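PDB 3FEF: alpha-galacturonidase from Bacillus subtilis, which hydrolyses alpha-1,4-linked galacturonate oligosaccharides such as di-galacturonate to release alpha-D-galacturonate, using NAD(+) and manganese as cofactors. Local coordinates for residues A[21-26]-A[317-322]; A[27-32]-A[328-333]; A[34-39]-A[59-64]. All coordinates share one frame; numbering follows the deposited sequence.

Overall arrangement
The three contacts form a cluster round helix 18-28 of the Rossmann fold in which each touches the other two. Contacts 1 and 2 use successive parts of this helix and the turn after it, and their centres lie about 11 Å apart; in both, the partner comes from the C-terminal part of the chain, about 290 residues on. Contact 3 is local, pairing strands 34-39 and 61-66, and its centre is about 13 Å from those of the other two. Leu26 and Met23 link helix to sheet by resting on Tyr63, and Arg60 lies against Asp29 and Met32. The side chains of Asp25 and Asn330 are about 10 and 12 Å from that of His170, the probable proton donor, whereas contact 3 holds no catalytic or metal-binding residue.

Contact 1 (A[21-26]-A[317-322]); sequences SLMSDL and RGVAEK
The first helix of the Rossmann fold, part of a region that by similarity binds NAD(+), is met here by an irregular loop of the C-terminal domain, and Ser24 makes the junction polar. Its OG donates to the backbone O of Ala320 over 2.8 Å. The hydroxyl arrives in the carbonyl plane, with a C=O...donor angle of 149°. With OG beside the backbone N of its own residue (chi1 -66°), Ser24 also makes a weak hydrogen bond to the O of Arg20 one helical turn back, so the hydroxyl is shared between helix and loop. The Ala320 carbonyl has a second, weak partner in the N of Lys322, which closes an inverse gamma turn centred on Glu321. That turn brings the O of Lys322 to 3.4 Å from CB of Ser24.

Val319 supplies the apolar half. Its CG2 sits 3.4 Å from OG of Ser24 and also reaches CB of the selenomethionine Met23, which CG1 of Val319 touches at 4.0 Å, with SE of Met23 at 4.1 Å from CG1. The side chains of Met23 and Val319 cross at about a right angle; Met23 runs extended beyond CG, and its end leads away from the loop. Val319 itself is tied down by its backbone N, which is hydrogen-bonded to Ser56.

On the flank of the helix, Asp25 is hydrogen-bonded through OD2 to Ser324, a little further along the loop. Met23 goes on to strand 61-66, where it touches Tyr63, and Leu22 and Asp25 lean on Val329 of helix 328-335.

Contact 2 (A[27-32]-A[328-333]); sequences SIDERM and GVNIIA
Asp29 OD1 is gripped from two directions by one residue, Arg31, while the other carboxylate oxygen, OD2, lies against CG1 of Val329 across the contact. The backbone N of Arg31 bonds to OD1 at 3.0 Å through the anti lone pair, closing an Asx turn, and NE of Arg31 reaches the same OD1 at 3.1 Å through the syn one. A third bond joins Arg31 NH2 to Asp29 OD2, also 3.1 Å long and nearly straight at 166°. This side-on, two-nitrogen salt bridge lies close to the guanidinium plane and should fix the rotation of the group; the bend of Arg31 at chi3 (-69°) turns it back onto the aspartate.

Held in this way, the guanidinium offers a face to helix 328-335, and the turn after the first Rossmann helix is thereby joined to the C-terminal domain. CB of Ala333 lies over its centre, 3.5 Å from CZ of Arg31. A water spans the interface, accepting from NH1 of Arg31 and donating to the backbone O of Asn330 at 2.9 Å.

The selenomethionine Met32 fills the apolar side, its end folded back at chi3. Its CE meets CG1 of Val329 at 3.6 Å, and its SE rests 3.9 Å from CG2 of Ile332.

Beyond these residues, Val329 packs on Leu22 and Leu26 of helix 18-28, Met32 touches Leu336 and Leu338 just past helix 328-335, and Ile331 turns to Leu341 and Thr343 of strand 341-348.

Contact 3 (A[34-39]-A[59-64]); sequences GTVALY and GRWRYE
Gly34 lies against one face of the buried Trp61 ring, so closely that its N is 3.5 Å above the ring plane, offset toward the rim, and its C only 3.3 Å from CE3 of Trp61. The Gly34 CA makes an off-centre CH-pi contact with the six-membered ring, 29° from the ring normal. The same side of the sheet continues with Val36, whose CB touches CD2 of Tyr63 at 3.5 Å; the two side chains run side by side, pointing the same way. Because CG1 of Val36 stands anti to its backbone N (chi1 -178°), CG2 is left to bridge the rings, 3.8 Å from CE3 of Trp61 and also against Tyr63. Leu26 of helix 18-28 packs on Val36, Trp61 and Tyr63.

Beneath the side chains runs parallel pairing. The N of Val36 donates to the O of Arg62 at 2.9 Å, and the O of Val36 accepts from the N of Glu64 at 3.1 Å; Arg62 N to Gly34 O and Leu38 N to Glu64 O extend the ladder. The strands belong to a beta-alpha-beta crossover of the Rossmann fold, with helix 43-53 between them, and 61-66 is the outermost strand of its sheet within the chain.

The other face is looser. Thr35, Arg62 and Glu64 point that way, Arg62 and Glu64 both exposed, and CG2 of Thr35 comes no nearer than 4.5 Å to CB of Arg62, whose end leads away from strand 34-39.

Contact 1 (A[21-26]-A[317-322])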
loop_
_atom_site.group_PDB
_atom_site.type_symbol
_atom_site.label_atom_id
_atom_site.label_comp_id
_atom_site.label_asym_id
_atom_site.label_seq_id
_atom_site.Cartn_x
_atom_site.Cartn_y
_atom_site.Cartn_z
ATOM N N SER A 21 39.911 0.605 12.182
ATOM C CA SER A 21 39.591 -0.288 11.086
ATOM C C SER A 21 39.466 0.478 9.761
ATOM O O SER A 21 39.997 0.064 8.730
ATOM C CB SER A 21 38.315 -1.061 11.407
ATOM O OG SER A 21 37.418 -0.973 10.314
ATOM N N LEU A 22 38.789 1.615 9.791
ATOM C CA LEU A 22 38.741 2.468 8.616
ATOM C C LEU A 22 40.157 2.873 8.169
ATOM O O LEU A 22 40.477 2.854 6.984
ATOM C CB LEU A 22 37.895 3.712 8.899
ATOM C CG LEU A 22 38.076 4.863 7.914
ATOM C CD1 LEU A 22 37.355 4.566 6.604
ATOM C CD2 LEU A 22 37.620 6.199 8.523
HETATM N N MSE A 23 41.004 3.251 9.115
HETATM C CA MSE A 23 42.360 3.688 8.768
HETATM C C MSE A 23 43.168 2.588 8.082
HETATM O O MSE A 23 43.792 2.814 7.045
HETATM C CB MSE A 23 43.097 4.183 10.009
HETATM C CG MSE A 23 42.534 5.469 10.546
HETATM SE SE MSE A 23 43.355 6.012 12.238
HETATM C CE MSE A 23 41.868 7.103 12.864
ATOM N N SER A 24 43.148 1.397 8.667
ATOM C CA SER A 24 43.799 0.247 8.049
ATOM C C SER A 24 43.337 0.042 6.623
ATOM O O SER A 24 44.152 -0.131 5.718
ATOM C CB SER A 24 43.570 -1.015 8.870
ATOM O OG SER A 24 44.222 -0.876 10.124
ATOM N N ASP A 25 42.027 0.092 6.406
ATOM C CA ASP A 25 41.500 -0.157 5.070
ATOM C C ASP A 25 41.879 0.961 4.116
ATOM O O ASP A 25 42.233 0.718 2.960
ATOM C CB ASP A 25 39.993 -0.429 5.109
ATOM C CG ASP A 25 39.687 -1.805 5.648
ATOM O OD1 ASP A 25 40.579 -2.669 5.541
ATOM O OD2 ASP A 25 38.593 -2.032 6.206
ATOM N N LEU A 26 41.843 2.192 4.605
ATOM C CA LEU A 26 42.239 3.316 3.763
ATOM C C LEU A 26 43.702 3.218 3.381
ATOM O O LEU A 26 44.097 3.567 2.266
ATOM C CB LEU A 26 41.986 4.653 4.465
ATOM C CG LEU A 26 40.525 5.079 4.580
ATOM C CD1 LEU A 26 40.453 6.395 5.367
ATOM C CD2 LEU A 26 39.924 5.243 3.198
ATOM N N ARG A 317 54.378 4.930 15.333
ATOM C CA ARG A 317 53.849 4.015 14.322
ATOM C C ARG A 317 52.409 4.373 13.928
ATOM O O ARG A 317 51.710 5.070 14.669
ATOM C CB ARG A 317 53.908 2.570 14.827
ATOM C CG ARG A 317 55.320 2.056 14.991
ATOM C CD ARG A 317 55.393 0.963 16.028
ATOM N NE ARG A 317 54.869 -0.295 15.514
ATOM N N GLY A 318 51.996 3.893 12.754
ATOM C CA GLY A 318 50.615 4.014 12.275
ATOM C C GLY A 318 49.861 2.721 12.515
ATOM O O GLY A 318 50.359 1.833 13.207
ATOM N N VAL A 319 48.653 2.603 11.969
ATOM C CA VAL A 319 47.885 1.374 12.142
ATOM C C VAL A 319 48.486 0.269 11.285
ATOM O O VAL A 319 49.258 0.533 10.367
ATOM C CB VAL A 319 46.399 1.550 11.742
ATOM C CG1 VAL A 319 45.761 2.682 12.524
ATOM C CG2 VAL A 319 46.270 1.790 10.245
ATOM N N ALA A 320 48.124 -0.973 11.583
ATOM C CA ALA A 320 48.467 -2.095 10.714
ATOM C C ALA A 320 47.930 -1.874 9.302
ATOM O O ALA A 320 46.735 -1.622 9.106
ATOM C CB ALA A 320 47.914 -3.403 11.289
ATOM N N GLU A 321 48.809 -1.969 8.317
ATOM C CA GLU A 321 48.393 -1.922 6.927
ATOM C C GLU A 321 47.841 -3.279 6.529
ATOM O O GLU A 321 48.429 -3.982 5.717
ATOM C CB GLU A 321 49.560 -1.529 6.016
ATOM C CG GLU A 321 49.749 -0.027 5.832
ATOM C CD GLU A 321 50.801 0.275 4.784
ATOM O OE1 GLU A 321 51.857 -0.393 4.819
ATOM O OE2 GLU A 321 50.581 1.163 3.924
ATOM N N LYS A 322 46.697 -3.635 7.108
ATOM C CA LYS A 322 46.089 -4.941 6.898
ATOM C C LYS A 322 44.563 -4.812 6.789
ATOM O O LYS A 322 43.948 -4.081 7.551
ATOM C CB LYS A 322 46.452 -5.865 8.061
ATOM C CG LYS A 322 46.240 -7.337 7.772
ATOM C CD LYS A 322 46.720 -8.189 8.934
ATOM C CE LYS A 322 46.874 -9.660 8.538
ATOM N NZ LYS A 322 45.629 -10.450 8.729
#

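Contact 2 (A[27-32]-A[328-333])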
loop_
_atom_site.group_PDB
_atom_site.type_symbol
_atom_site.label_atom_id
_atom_site.label_comp_id
_atom_site.label_asym_id
_atom_site.label_seq_id
_atom_site.Cartn_x
_atom_site.Cartn_y
_atom_site.Cartn_z
ATOM N N SER A 27 44.519 2.746 4.305
ATOM C CA SER A 27 45.951 2.825 4.079
ATOM C C SER A 27 46.384 1.891 2.957
ATOM O O SER A 27 47.392 2.132 2.316
ATOM C CB SER A 27 46.724 2.547 5.370
ATOM O OG SER A 27 46.689 1.165 5.678
ATOM N N ILE A 28 45.619 0.833 2.706
ATOM C CA ILE A 28 45.980 -0.108 1.639
ATOM C C ILE A 28 45.194 0.010 0.326
ATOM O O ILE A 28 45.506 -0.683 -0.635
ATOM C CB ILE A 28 45.909 -1.580 2.102
ATOM C CG1 ILE A 28 44.526 -1.902 2.679
ATOM C CG2 ILE A 28 47.005 -1.867 3.115
ATOM C CD1 ILE A 28 44.442 -3.292 3.264
ATOM N N ASP A 29 44.172 0.861 0.276
ATOM C CA ASP A 29 43.440 1.033 -0.978
ATOM C C ASP A 29 44.164 2.031 -1.871
ATOM O O ASP A 29 44.423 3.156 -1.465
ATOM C CB ASP A 29 41.993 1.467 -0.736
ATOM C CG ASP A 29 41.057 0.984 -1.833
ATOM O OD1 ASP A 29 41.153 1.482 -2.974
ATOM O OD2 ASP A 29 40.235 0.086 -1.561
ATOM N N GLU A 30 44.511 1.617 -3.083
ATOM C CA GLU A 30 45.263 2.491 -3.978
ATOM C C GLU A 30 44.334 3.234 -4.943
ATOM O O GLU A 30 44.766 4.088 -5.714
ATOM C CB GLU A 30 46.337 1.688 -4.722
ATOM C CG GLU A 30 47.126 0.747 -3.799
ATOM C CD GLU A 30 48.550 0.475 -4.276
ATOM O OE1 GLU A 30 48.987 1.087 -5.275
ATOM O OE2 GLU A 30 49.240 -0.351 -3.640
ATOM N N ARG A 31 43.048 2.924 -4.863
ATOM C CA ARG A 31 42.040 3.557 -5.703
ATOM C C ARG A 31 41.764 5.017 -5.337
ATOM O O ARG A 31 41.281 5.777 -6.163
ATOM C CB ARG A 31 40.737 2.754 -5.642
ATOM C CG ARG A 31 40.766 1.384 -6.356
ATOM C CD ARG A 31 39.383 0.689 -6.250
ATOM N NE ARG A 31 39.076 0.259 -4.885
ATOM C CZ ARG A 31 37.996 -0.427 -4.524
ATOM N NH1 ARG A 31 37.083 -0.777 -5.423
ATOM N NH2 ARG A 31 37.829 -0.768 -3.251
HETATM N N MSE A 32 42.078 5.424 -4.110
HETATM C CA MSE A 32 41.623 6.725 -3.624
HETATM C C MSE A 32 42.642 7.477 -2.789
HETATM O O MSE A 32 43.566 6.894 -2.237
HETATM C CB MSE A 32 40.379 6.552 -2.746
HETATM C CG MSE A 32 39.156 5.972 -3.421
HETATM SE SE MSE A 32 37.757 5.631 -2.076
HETATM C CE MSE A 32 38.596 4.224 -1.030
ATOM N N GLY A 328 33.350 -0.906 4.842
ATOM C CA GLY A 328 33.265 0.552 4.814
ATOM C C GLY A 328 33.948 1.181 3.618
ATOM O O GLY A 328 33.319 1.879 2.804
ATOM N N VAL A 329 35.245 0.934 3.501
ATOM C CA VAL A 329 36.040 1.513 2.420
ATOM C C VAL A 329 35.674 1.008 1.023
ATOM O O VAL A 329 35.713 1.766 0.048
ATOM C CB VAL A 329 37.515 1.296 2.695
ATOM C CG1 VAL A 329 38.356 1.703 1.480
ATOM C CG2 VAL A 329 37.907 2.089 3.947
ATOM N N ASN A 330 35.354 -0.279 0.920
ATOM C CA ASN A 330 34.827 -0.829 -0.310
ATOM C C ASN A 330 33.534 -0.113 -0.707
ATOM O O ASN A 330 33.308 0.178 -1.880
ATOM C CB ASN A 330 34.549 -2.321 -0.150
ATOM C CG ASN A 330 35.826 -3.151 -0.118
ATOM O OD1 ASN A 330 36.893 -2.685 -0.520
ATOM N ND2 ASN A 330 35.719 -4.392 0.353
ATOM N N ILE A 331 32.699 0.181 0.287
ATOM C CA ILE A 331 31.430 0.826 0.051
ATOM C C ILE A 331 31.668 2.254 -0.387
ATOM O O ILE A 331 31.002 2.750 -1.294
ATOM C CB ILE A 331 30.523 0.816 1.307
ATOM C CG1 ILE A 331 30.039 -0.606 1.621
ATOM C CG2 ILE A 331 29.318 1.733 1.102
ATOM C CD1 ILE A 331 29.143 -0.665 2.862
ATOM N N ILE A 332 32.629 2.918 0.242
ATOM C CA ILE A 332 32.959 4.282 -0.163
ATOM C C ILE A 332 33.467 4.291 -1.615
ATOM O O ILE A 332 33.029 5.098 -2.444
ATOM C CB ILE A 332 34.020 4.895 0.772
ATOM C CG1 ILE A 332 33.433 5.103 2.167
ATOM C CG2 ILE A 332 34.581 6.198 0.186
ATOM C CD1 ILE A 332 34.499 5.397 3.263
ATOM N N ALA A 333 34.388 3.389 -1.936
ATOM C CA ALA A 333 34.867 3.293 -3.323
ATOM C C ALA A 333 33.702 3.090 -4.310
ATOM O O ALA A 333 33.669 3.691 -5.378
ATOM C CB ALA A 333 35.891 2.175 -3.474
HETATM O O HOH W 1 34.242 -1.290 -4.233
#

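Contact 3 (A[34-39]-A[59-64])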
loop_
_atom_site.group_PDB
_atom_site.type_symbol
_atom_site.label_atom_id
_atom_site.label_comp_id
_atom_site.label_asym_id
_atom_site.label_seq_id
_atom_site.Cartn_x
_atom_site.Cartn_y
_atom_site.Cartn_z
ATOM N N GLY A 34 42.806 11.470 -0.268
ATOM C CA GLY A 34 42.211 12.742 0.137
ATOM C C GLY A 34 42.426 12.976 1.621
ATOM O O GLY A 34 43.485 12.650 2.162
ATOM N N THR A 35 41.416 13.516 2.296
ATOM C CA THR A 35 41.562 13.893 3.701
ATOM C C THR A 35 40.442 13.358 4.601
ATOM O O THR A 35 39.290 13.213 4.182
ATOM C CB THR A 35 41.550 15.417 3.853
ATOM O OG1 THR A 35 40.241 15.884 3.536
ATOM C CG2 THR A 35 42.534 16.074 2.889
ATOM N N VAL A 36 40.794 13.109 5.856
ATOM C CA VAL A 36 39.842 12.695 6.859
ATOM C C VAL A 36 39.781 13.736 7.972
ATOM O O VAL A 36 40.745 13.910 8.715
ATOM C CB VAL A 36 40.244 11.347 7.453
ATOM C CG1 VAL A 36 39.219 10.887 8.475
ATOM C CG2 VAL A 36 40.398 10.307 6.332
ATOM N N ALA A 37 38.653 14.433 8.078
ATOM C CA ALA A 37 38.426 15.331 9.204
ATOM C C ALA A 37 37.885 14.519 10.388
ATOM O O ALA A 37 36.785 13.942 10.305
ATOM C CB ALA A 37 37.447 16.414 8.820
ATOM N N LEU A 38 38.660 14.465 11.474
ATOM C CA LEU A 38 38.264 13.740 12.678
ATOM C C LEU A 38 37.569 14.658 13.688
ATOM O O LEU A 38 38.166 15.608 14.194
ATOM C CB LEU A 38 39.485 13.097 13.330
ATOM C CG LEU A 38 40.307 12.074 12.534
ATOM C CD1 LEU A 38 41.620 11.780 13.236
ATOM C CD2 LEU A 38 39.536 10.781 12.332
ATOM N N TYR A 39 36.307 14.387 13.989
ATOM C CA TYR A 39 35.626 15.169 15.015
ATOM C C TYR A 39 35.163 14.294 16.168
ATOM O O TYR A 39 34.616 13.205 15.962
ATOM C CB TYR A 39 34.436 15.938 14.438
ATOM C CG TYR A 39 33.632 16.614 15.514
ATOM C CD1 TYR A 39 34.010 17.860 16.009
ATOM C CD2 TYR A 39 32.512 15.992 16.066
ATOM C CE1 TYR A 39 33.291 18.472 17.013
ATOM C CE2 TYR A 39 31.778 16.600 17.078
ATOM C CZ TYR A 39 32.176 17.845 17.541
ATOM O OH TYR A 39 31.455 18.468 18.541
ATOM N N GLY A 59 50.979 8.138 2.811
ATOM C CA GLY A 59 50.653 9.560 2.784
ATOM C C GLY A 59 49.431 9.710 1.891
ATOM O O GLY A 59 49.058 10.804 1.484
ATOM N N ARG A 60 48.818 8.576 1.581
ATOM C CA ARG A 60 47.610 8.522 0.787
ATOM C C ARG A 60 46.521 9.414 1.404
ATOM O O ARG A 60 45.847 10.184 0.708
ATOM C CB ARG A 60 47.145 7.062 0.731
ATOM C CG ARG A 60 45.855 6.795 -0.037
ATOM C CD ARG A 60 45.532 5.293 -0.042
ATOM N NE ARG A 60 46.516 4.505 -0.787
ATOM C CZ ARG A 60 47.083 4.895 -1.928
ATOM N NH1 ARG A 60 46.758 6.056 -2.475
ATOM N NH2 ARG A 60 47.963 4.114 -2.534
ATOM N N TRP A 61 46.355 9.313 2.718
ATOM C CA TRP A 61 45.346 10.093 3.404
ATOM C C TRP A 61 45.908 11.016 4.488
ATOM O O TRP A 61 46.669 10.593 5.332
ATOM C CB TRP A 61 44.264 9.169 3.969
ATOM C CG TRP A 61 43.462 8.499 2.879
ATOM C CD1 TRP A 61 43.789 7.362 2.193
ATOM C CD2 TRP A 61 42.214 8.946 2.345
ATOM N NE1 TRP A 61 42.815 7.074 1.265
ATOM C CE2 TRP A 61 41.834 8.027 1.344
ATOM C CE3 TRP A 61 41.368 10.028 2.626
ATOM C CZ2 TRP A 61 40.651 8.159 0.623
ATOM C CZ3 TRP A 61 40.201 10.155 1.918
ATOM C CH2 TRP A 61 39.850 9.229 0.924
ATOM N N ARG A 62 45.514 12.281 4.450
ATOM C CA ARG A 62 45.904 13.232 5.471
ATOM C C ARG A 62 44.790 13.375 6.508
ATOM O O ARG A 62 43.635 13.659 6.172
ATOM C CB ARG A 62 46.250 14.584 4.846
ATOM C CG ARG A 62 46.301 15.756 5.841
ATOM C CD ARG A 62 47.509 16.640 5.563
ATOM N NE ARG A 62 47.168 18.037 5.274
ATOM C CZ ARG A 62 48.068 18.979 4.966
ATOM N NH1 ARG A 62 49.365 18.671 4.905
ATOM N NH2 ARG A 62 47.682 20.232 4.717
ATOM N N TYR A 63 45.144 13.160 7.766
ATOM C CA TYR A 63 44.196 13.241 8.854
ATOM C C TYR A 63 44.349 14.560 9.582
ATOM O O TYR A 63 45.453 15.041 9.750
ATOM C CB TYR A 63 44.442 12.097 9.828
ATOM C CG TYR A 63 44.094 10.754 9.247
ATOM C CD1 TYR A 63 44.992 10.075 8.420
ATOM C CD2 TYR A 63 42.854 10.172 9.498
ATOM C CE1 TYR A 63 44.671 8.846 7.888
ATOM C CE2 TYR A 63 42.525 8.939 8.959
ATOM C CZ TYR A 63 43.433 8.288 8.159
ATOM O OH TYR A 63 43.102 7.068 7.636
ATOM N N GLU A 64 43.227 15.139 9.995
ATOM C CA GLU A 64 43.223 16.350 10.797
ATOM C C GLU A 64 42.123 16.281 11.872
ATOM O O GLU A 64 40.931 16.187 11.544
ATOM C CB GLU A 64 43.012 17.572 9.889
ATOM C CG GLU A 64 43.332 18.912 10.551
ATOM C CD GLU A 64 42.574 20.103 9.938
ATOM O OE1 GLU A 64 41.990 19.970 8.832
ATOM O OE2 GLU A 64 42.556 21.183 10.583
#